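Local coordinates for protein metallophosphoesterase (Sphaerobacter thermophilus, PDB 3RQZ) that binds a pair of zinc ions and probably hydrolyses phosphate esters, as a member of the metallophosphoesterase superfamily, at residues E50-R53 and V54-N58; R107-G111 and D112-V116; A131-A134 and A135-F138. All blocks are in the same frame, centred on the assembly; numbering follows the deposited sequence. Where two conformers were deposited one is given.

Contact 1: residues E50-R53 and V54-N58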
loop_
_atom_site.group_PDB
_atom_site.type_symbol
_atom_site.label_atom_id
_atom_site.label_comp_id
_atom_site.label_asym_id
_atom_site.label_seq_id
_atom_site.Cartn_x
_atom_site.Cartn_y
_atom_site.Cartn_z
ATOM N N GLU A 50 -13.145 6.653 -1.701
ATOM C CA GLU A 50 -14.474 6.369 -1.153
ATOM C C GLU A 50 -14.540 4.966 -0.556
ATOM O O GLU A 50 -15.047 4.784 0.562
ATOM C CB GLU A 50 -15.568 6.601 -2.208
ATOM C CG GLU A 50 -15.687 8.087 -2.572
ATOM C CD GLU A 50 -16.461 8.350 -3.855
ATOM O OE1 GLU A 50 -17.179 7.446 -4.314
ATOM O OE2 GLU A 50 -16.379 9.481 -4.393
ATOM N N LEU A 51 -13.977 3.997 -1.270
ATOM C CA LEU A 51 -13.926 2.610 -0.803
ATOM C C LEU A 51 -13.086 2.392 0.447
ATOM O O LEU A 51 -13.553 1.784 1.426
ATOM C CB LEU A 51 -13.349 1.706 -1.889
ATOM C CG LEU A 51 -14.340 1.244 -2.932
ATOM C CD1 LEU A 51 -13.603 0.444 -3.959
ATOM C CD2 LEU A 51 -15.370 0.393 -2.273
ATOM N N VAL A 52 -11.837 2.861 0.398
ATOM C CA VAL A 52 -10.933 2.739 1.550
ATOM C C VAL A 52 -11.512 3.407 2.812
ATOM O O VAL A 52 -11.417 2.850 3.935
ATOM C CB VAL A 52 -9.493 3.256 1.225
ATOM C CG1 VAL A 52 -8.646 3.382 2.531
ATOM C CG2 VAL A 52 -8.803 2.303 0.244
ATOM N N ARG A 53 -12.116 4.584 2.645
ATOM C CA ARG A 53 -12.744 5.297 3.773
ATOM C C ARG A 53 -13.733 4.406 4.547
ATOM O O ARG A 53 -13.672 4.314 5.798
ATOM C CB ARG A 53 -13.461 6.557 3.290
ATOM C CG ARG A 53 -14.219 7.289 4.388
ATOM C CD ARG A 53 -14.743 8.631 3.890
ATOM N NE ARG A 53 -15.129 9.467 5.014
ATOM C CZ ARG A 53 -15.260 10.779 4.970
ATOM N NH1 ARG A 53 -15.034 11.453 3.829
ATOM N NH2 ARG A 53 -15.602 11.413 6.080
ATOM N N VAL A 54 -14.640 3.766 3.802
ATOM C CA VAL A 54 -15.702 2.943 4.392
ATOM C C VAL A 54 -15.109 1.629 4.949
ATOM O O VAL A 54 -15.464 1.185 6.050
ATOM C CB VAL A 54 -16.840 2.620 3.327
ATOM C CG1 VAL A 54 -17.787 1.534 3.842
ATOM C CG2 VAL A 54 -17.627 3.866 3.000
ATOM N N LEU A 55 -14.189 1.034 4.195
ATOM C CA LEU A 55 -13.679 -0.310 4.491
ATOM C C LEU A 55 -12.565 -0.414 5.535
ATOM O O LEU A 55 -12.344 -1.489 6.101
ATOM C CB LEU A 55 -13.212 -0.985 3.207
ATOM C CG LEU A 55 -14.304 -1.301 2.187
ATOM C CD1 LEU A 55 -13.653 -1.921 0.951
ATOM C CD2 LEU A 55 -15.348 -2.246 2.766
ATOM N N ALA A 56 -11.862 0.695 5.781
ATOM C CA ALA A 56 -10.728 0.678 6.701
ATOM C C ALA A 56 -10.959 1.656 7.853
ATOM O O ALA A 56 -10.238 2.639 7.976
ATOM C CB ALA A 56 -9.430 0.992 5.936
ATOM N N PRO A 57 -11.978 1.391 8.710
ATOM C CA PRO A 57 -12.266 2.347 9.803
ATOM C C PRO A 57 -11.224 2.353 10.946
ATOM O O PRO A 57 -11.172 3.312 11.708
ATOM C CB PRO A 57 -13.634 1.880 10.334
ATOM C CG PRO A 57 -13.683 0.322 10.003
ATOM C CD PRO A 57 -12.994 0.311 8.630
ATOM N N ASN A 58 -10.415 1.309 11.077
ATOM C CA ASN A 58 -9.484 1.238 12.214
ATOM C C ASN A 58 -8.055 1.609 11.867
ATOM O O ASN A 58 -7.400 2.295 12.657
ATOM C CB ASN A 58 -9.517 -0.169 12.860
ATOM C CG ASN A 58 -10.873 -0.512 13.421
ATOM O OD1 ASN A 58 -11.433 0.236 14.236
ATOM N ND2 ASN A 58 -11.422 -1.646 12.994
HETATM O O HOH W 1 -11.487 5.044 7.158
#
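Leu55 drapes its side chain over the carbonyl oxygen of Leu51, one helical turn earlier, with CB and CG each 3.3 Å from Leu51 O. The same oxygen accepts a hydrogen bond from Leu55 N at 2.9 Å, so one peptide group is met by both the backbone and the side chain of the later residue. Because Leu55 CG stands anti to its carbonyl carbon (chi1 -66°), the isobutyl group leans back toward the preceding turn. There its CD1 reaches Leu51 CD2 at 4.3 Å, a loose apolar touch; both leucines also pack on helix 16-26.

On the buried side the pattern recurs one residue later. Ala56 N bonds to Val52 O, and the methyl CB of Ala56 lies 4.2 Å from Val52 CG1, while Val52 itself packs on Ser34 and Tyr100. The bond from Val54 N to Glu50 O is long and weak at 3.4 Å.

Ala56 is the first residue to abandon helical angles, and Pro57 has no N-H to offer Arg53 O. A water takes up the role, donating to Arg53 O at 2.7 Å and to Ala56 O at 2.8 Å, and so bridges two carbonyls where the helix ends. This is the C-terminal end of the helix that connects parallel strands 31-34 and 59-60 in a beta-alpha-beta unit of the calcineurin-like phosphoesterase fold.

Contact 2: residues R107-G111 and D112-V116; sequences RMIDG and DWTVV
Met108 and Val115 pair through two backbone hydrogen bonds, Met108 N to Val115 O at 2.9 Å and Val115 N to Met108 O at 2.7 Å. Nearer the turn, Asp110 and Trp113 repeat the exchange, Asp110 N giving to Trp113 O at 3.0 Å and Trp113 N to Asp110 O at 3.1 Å. Between the two hydrogen-bonded pairs lies the non-hydrogen-bonded pair Ile109 and Thr114.

The result is a tight two-residue beta hairpin closed by a type II' turn, with Gly111 supplying the positive phi (65°) that such a turn needs at its second position. Its first strand forms one edge of a five-stranded sheet within the chain, and strand 145-147 flanks the second.

Trp113 places CG between its own N and carbonyl carbon (chi1 45°), which folds the indole over the turn. Asp110 O then sits over one ring face, 3.3 Å from Trp113 CD1, and Asp110 CB approaches Trp113 NE1. The ring also meets Phe206 edge-to-face and touches Trp33. With an alanine here, Trp33 and Phe206 would probably lose the indole they meet, and Asp110 O the ring face it sits over.

On the other face, Arg107 and Val116 run side by side, Arg107 CG 3.6 Å from Val116 CG1, while the guanidinium NH2 bonds to Pro120 O. Ile109 CG1 lies 4.0 Å from Thr114 OG1, the hydroxyl itself being paired with that of Thr143.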
loop_
_atom_site.group_PDB
_atom_site.type_symbol
_atom_site.label_atom_id
_atom_site.label_comp_id
_atom_site.label_asym_id
_atom_site.label_seq_id
_atom_site.Cartn_x
_atom_site.Cartn_y
_atom_site.Cartn_z
ATOM N N ARG A 107 0.888 7.363 11.300
ATOM C CA ARG A 107 1.325 6.200 12.050
ATOM C C ARG A 107 0.189 5.706 12.907
ATOM O O ARG A 107 -0.420 6.483 13.638
ATOM C CB ARG A 107 2.530 6.534 12.942
ATOM C CG ARG A 107 3.239 5.287 13.613
ATOM C CD ARG A 107 4.111 5.659 14.824
ATOM N NE ARG A 107 4.888 6.869 14.620
ATOM C CZ ARG A 107 6.150 6.894 14.187
ATOM N NH1 ARG A 107 6.756 8.056 14.002
ATOM N NH2 ARG A 107 6.808 5.768 13.950
HETATM N N MSE A 108 -0.048 4.407 12.893
HETATM C CA MSE A 108 -0.945 3.813 13.884
HETATM C C MSE A 108 -0.204 2.763 14.721
HETATM O O MSE A 108 0.502 1.910 14.182
HETATM C CB MSE A 108 -2.176 3.212 13.192
HETATM C CG MSE A 108 -3.176 4.330 12.670
HETATM SE SE MSE A 108 -4.043 5.252 14.185
HETATM C CE MSE A 108 -4.704 3.667 15.021
ATOM N N ILE A 109 -0.330 2.877 16.039
ATOM C CA ILE A 109 0.181 1.874 16.990
ATOM C C ILE A 109 -1.021 1.290 17.725
ATOM O O ILE A 109 -1.779 2.041 18.359
ATOM C CB ILE A 109 1.167 2.479 18.029
ATOM C CG1 ILE A 109 2.364 3.164 17.334
ATOM C CG2 ILE A 109 1.676 1.372 19.039
ATOM C CD1 ILE A 109 3.135 4.133 18.239
ATOM N N ASP A 110 -1.233 -0.026 17.608
ATOM C CA ASP A 110 -2.309 -0.696 18.343
ATOM C C ASP A 110 -1.855 -2.100 18.710
ATOM O O ASP A 110 -1.642 -2.930 17.819
ATOM C CB ASP A 110 -3.608 -0.807 17.509
ATOM C CG ASP A 110 -4.777 -1.382 18.323
ATOM O OD1 ASP A 110 -4.722 -1.380 19.596
ATOM O OD2 ASP A 110 -5.770 -1.828 17.706
ATOM N N GLY A 111 -1.658 -2.332 20.004
ATOM C CA GLY A 111 -1.358 -3.673 20.528
ATOM C C GLY A 111 -0.033 -4.146 20.006
ATOM O O GLY A 111 0.970 -3.449 20.135
ATOM N N ASP A 112 -0.044 -5.297 19.351
ATOM C CA ASP A 112 1.181 -5.898 18.792
ATOM C C ASP A 112 1.627 -5.342 17.434
ATOM O O ASP A 112 2.558 -5.876 16.825
ATOM C CB ASP A 112 1.021 -7.412 18.706
ATOM C CG ASP A 112 1.093 -8.080 20.058
ATOM O OD1 ASP A 112 1.545 -7.434 21.044
ATOM O OD2 ASP A 112 0.693 -9.267 20.131
ATOM N N TRP A 113 0.994 -4.279 16.941
ATOM C CA TRP A 113 1.422 -3.772 15.627
ATOM C C TRP A 113 1.564 -2.273 15.487
ATOM O O TRP A 113 0.864 -1.524 16.120
ATOM C CB TRP A 113 0.552 -4.324 14.486
ATOM C CG TRP A 113 -0.908 -4.291 14.759
ATOM C CD1 TRP A 113 -1.762 -3.247 14.545
ATOM C CD2 TRP A 113 -1.704 -5.372 15.288
ATOM N NE1 TRP A 113 -3.054 -3.609 14.923
ATOM C CE2 TRP A 113 -3.040 -4.908 15.374
ATOM C CE3 TRP A 113 -1.409 -6.675 15.712
ATOM C CZ2 TRP A 113 -4.091 -5.710 15.862
ATOM C CZ3 TRP A 113 -2.454 -7.481 16.196
ATOM C CH2 TRP A 113 -3.781 -6.988 16.260
ATOM N N THR A 114 2.507 -1.871 14.633
ATOM C CA THR A 114 2.707 -0.495 14.251
ATOM C C THR A 114 2.507 -0.507 12.751
ATOM O O THR A 114 2.934 -1.479 12.072
ATOM C CB THR A 114 4.141 -0.026 14.601
ATOM O OG1 THR A 114 4.319 -0.091 16.028
ATOM C CG2 THR A 114 4.385 1.404 14.090
ATOM N N VAL A 115 1.834 0.530 12.222
ATOM C CA VAL A 115 1.553 0.595 10.779
ATOM C C VAL A 115 1.900 1.998 10.255
ATOM O O VAL A 115 1.450 3.014 10.831
ATOM C CB VAL A 115 0.061 0.309 10.474
ATOM C CG1 VAL A 115 -0.187 0.434 8.908
ATOM C CG2 VAL A 115 -0.360 -1.076 11.019
ATOM N N VAL A 116 2.732 2.041 9.212
ATOM C CA VAL A 116 3.160 3.271 8.545
ATOM C C VAL A 116 3.228 2.992 7.038
ATOM O O VAL A 116 3.235 1.840 6.579
ATOM C CB VAL A 116 4.581 3.745 9.005
ATOM C CG1 VAL A 116 4.560 4.249 10.478
ATOM C CG2 VAL A 116 5.629 2.589 8.845
#

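Contact 3: residues A131-A134 and A135-F138; sequences ARIA and ALNF
In the beta-alpha-beta unit that runs from strand 113-116 to strand 145-147, helix 131-137 makes the crossover, and Ala131 and Ala135 set its first turn: Ala135 N bonds to Ala131 O at 2.7 Å. Leu136 N follows with a longer bond to Arg132 O. On the outer side Leu136 extends back across Ile133, with CD1 atoms of the two residues 3.9 Å apart, so the two branched chains pass at a slant.

Asn137 brings a buried amide to this short helix. Its ND2 donates to Ile133 O at 3.0 Å, coming from above the carbonyl plane, while Ile133 CG2 runs alongside the amide at 3.6 Å from the same nitrogen. Outside the helix, Asn137 ND2 also bonds to Glu126 OE1, and OD1 accepts from Arg121 N. With both ends of the amide engaged, its rotation is fixed, and the side chain ties the helix to the two loop residues.

Two backbone donors converge on Ala134 O, Asn137 N at 2.9 Å and Phe138 N at 3.1 Å. The second approaches nearly end-on to the carbonyl (168°), whereas the first stands well above its plane. Phe138 directs its ring back beside this carbonyl and packs on Ala162 and Ile185; its CD2 comes within 3.2 Å of Ala134 O.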
loop_
_atom_site.group_PDB
_atom_site.type_symbol
_atom_site.label_atom_id
_atom_site.label_comp_id
_atom_site.label_asym_id
_atom_site.label_seq_id
_atom_site.Cartn_x
_atom_site.Cartn_y
_atom_site.Cartn_z
ATOM N N ALA A 131 18.565 -5.006 4.315
ATOM C CA ALA A 131 18.801 -5.265 5.742
ATOM C C ALA A 131 19.296 -4.039 6.532
ATOM O O ALA A 131 18.888 -3.835 7.689
ATOM C CB ALA A 131 19.766 -6.456 5.925
ATOM N N ARG A 132 20.156 -3.250 5.888
ATOM C CA ARG A 132 20.738 -2.018 6.440
ATOM C C ARG A 132 19.664 -1.081 7.000
ATOM O O ARG A 132 19.712 -0.671 8.166
ATOM C CB ARG A 132 21.536 -1.303 5.334
ATOM C CG ARG A 132 22.491 -0.220 5.810
ATOM C CD ARG A 132 23.346 0.265 4.641
ATOM N NE ARG A 132 23.554 -0.820 3.681
ATOM C CZ ARG A 132 23.046 -0.847 2.457
ATOM N NH1 ARG A 132 22.332 0.171 2.013
ATOM N NH2 ARG A 132 23.275 -1.885 1.664
ATOM N N ILE A 133 18.689 -0.767 6.158
ATOM C CA ILE A 133 17.610 0.150 6.501
ATOM C C ILE A 133 16.647 -0.562 7.454
ATOM O O ILE A 133 16.191 0.041 8.409
ATOM C CB ILE A 133 16.939 0.815 5.250
ATOM C CG1 ILE A 133 17.970 1.611 4.417
ATOM C CG2 ILE A 133 15.737 1.685 5.641
ATOM C CD1 ILE A 133 18.686 2.825 5.209
ATOM N N ALA A 134 16.409 -1.853 7.247
ATOM C CA ALA A 134 15.527 -2.604 8.177
ATOM C C ALA A 134 16.099 -2.543 9.586
ATOM O O ALA A 134 15.381 -2.268 10.564
ATOM C CB ALA A 134 15.367 -4.071 7.729
ATOM N N ALA A 135 17.409 -2.758 9.666
ATOM C CA ALA A 135 18.146 -2.736 10.925
ATOM C C ALA A 135 18.005 -1.408 11.662
ATOM O O ALA A 135 17.817 -1.376 12.881
ATOM C CB ALA A 135 19.658 -3.095 10.666
ATOM N N LEU A 136 18.052 -0.312 10.915
ATOM C CA LEU A 136 17.903 1.017 11.506
ATOM C C LEU A 136 16.462 1.263 11.992
ATOM O O LEU A 136 16.205 2.175 12.778
ATOM C CB LEU A 136 18.366 2.094 10.496
ATOM C CG LEU A 136 19.880 2.145 10.195
ATOM C CD1 LEU A 136 20.189 2.791 8.831
ATOM C CD2 LEU A 136 20.708 2.820 11.315
ATOM N N ASN A 137 15.528 0.434 11.531
ATOM C CA ASN A 137 14.099 0.650 11.789
ATOM C C ASN A 137 13.493 -0.175 12.908
ATOM O O ASN A 137 12.472 0.219 13.494
ATOM C CB ASN A 137 13.287 0.536 10.488
ATOM C CG ASN A 137 13.169 1.856 9.781
ATOM O OD1 ASN A 137 12.415 2.721 10.216
ATOM N ND2 ASN A 137 13.907 2.031 8.686
ATOM N N PHE A 138 14.134 -1.291 13.231
ATOM C CA PHE A 138 13.702 -2.118 14.368
ATOM C C PHE A 138 13.710 -1.400 15.717
ATOM O O PHE A 138 12.767 -1.562 16.475
ATOM C CB PHE A 138 14.445 -3.458 14.416
ATOM C CG PHE A 138 13.842 -4.500 13.507
ATOM C CD1 PHE A 138 12.683 -5.183 13.888
ATOM C CD2 PHE A 138 14.423 -4.795 12.257
ATOM C CE1 PHE A 138 12.089 -6.136 13.035
ATOM C CE2 PHE A 138 13.842 -5.754 11.422
ATOM C CZ PHE A 138 12.674 -6.434 11.817
#

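Overall arrangement
All three contacts are local and partly buried: contact 3 has four buried residues, contact 1 two, and contact 2, whose turn is exposed, three. Contacts 1 and 3 lie on crossover helices, one joining strands 31-34 and 59-60 of the six-stranded sheet, the other strands 113-116 and 145-147 of the five-stranded sheet. Strand 113-116 also belongs to contact 2, with helix 131-137 next in the chain. In contact 1 a water joins carbonyls at the helix end; in contact 3 a buried asparagine amide reaches the loops. Contact 2 relies on paired strands and an indole. It touches contact 1 where CE of Met108, a selenomethionine, packs on Asn58 O; contacts 1 and 3 are about 30 Å apart between centres.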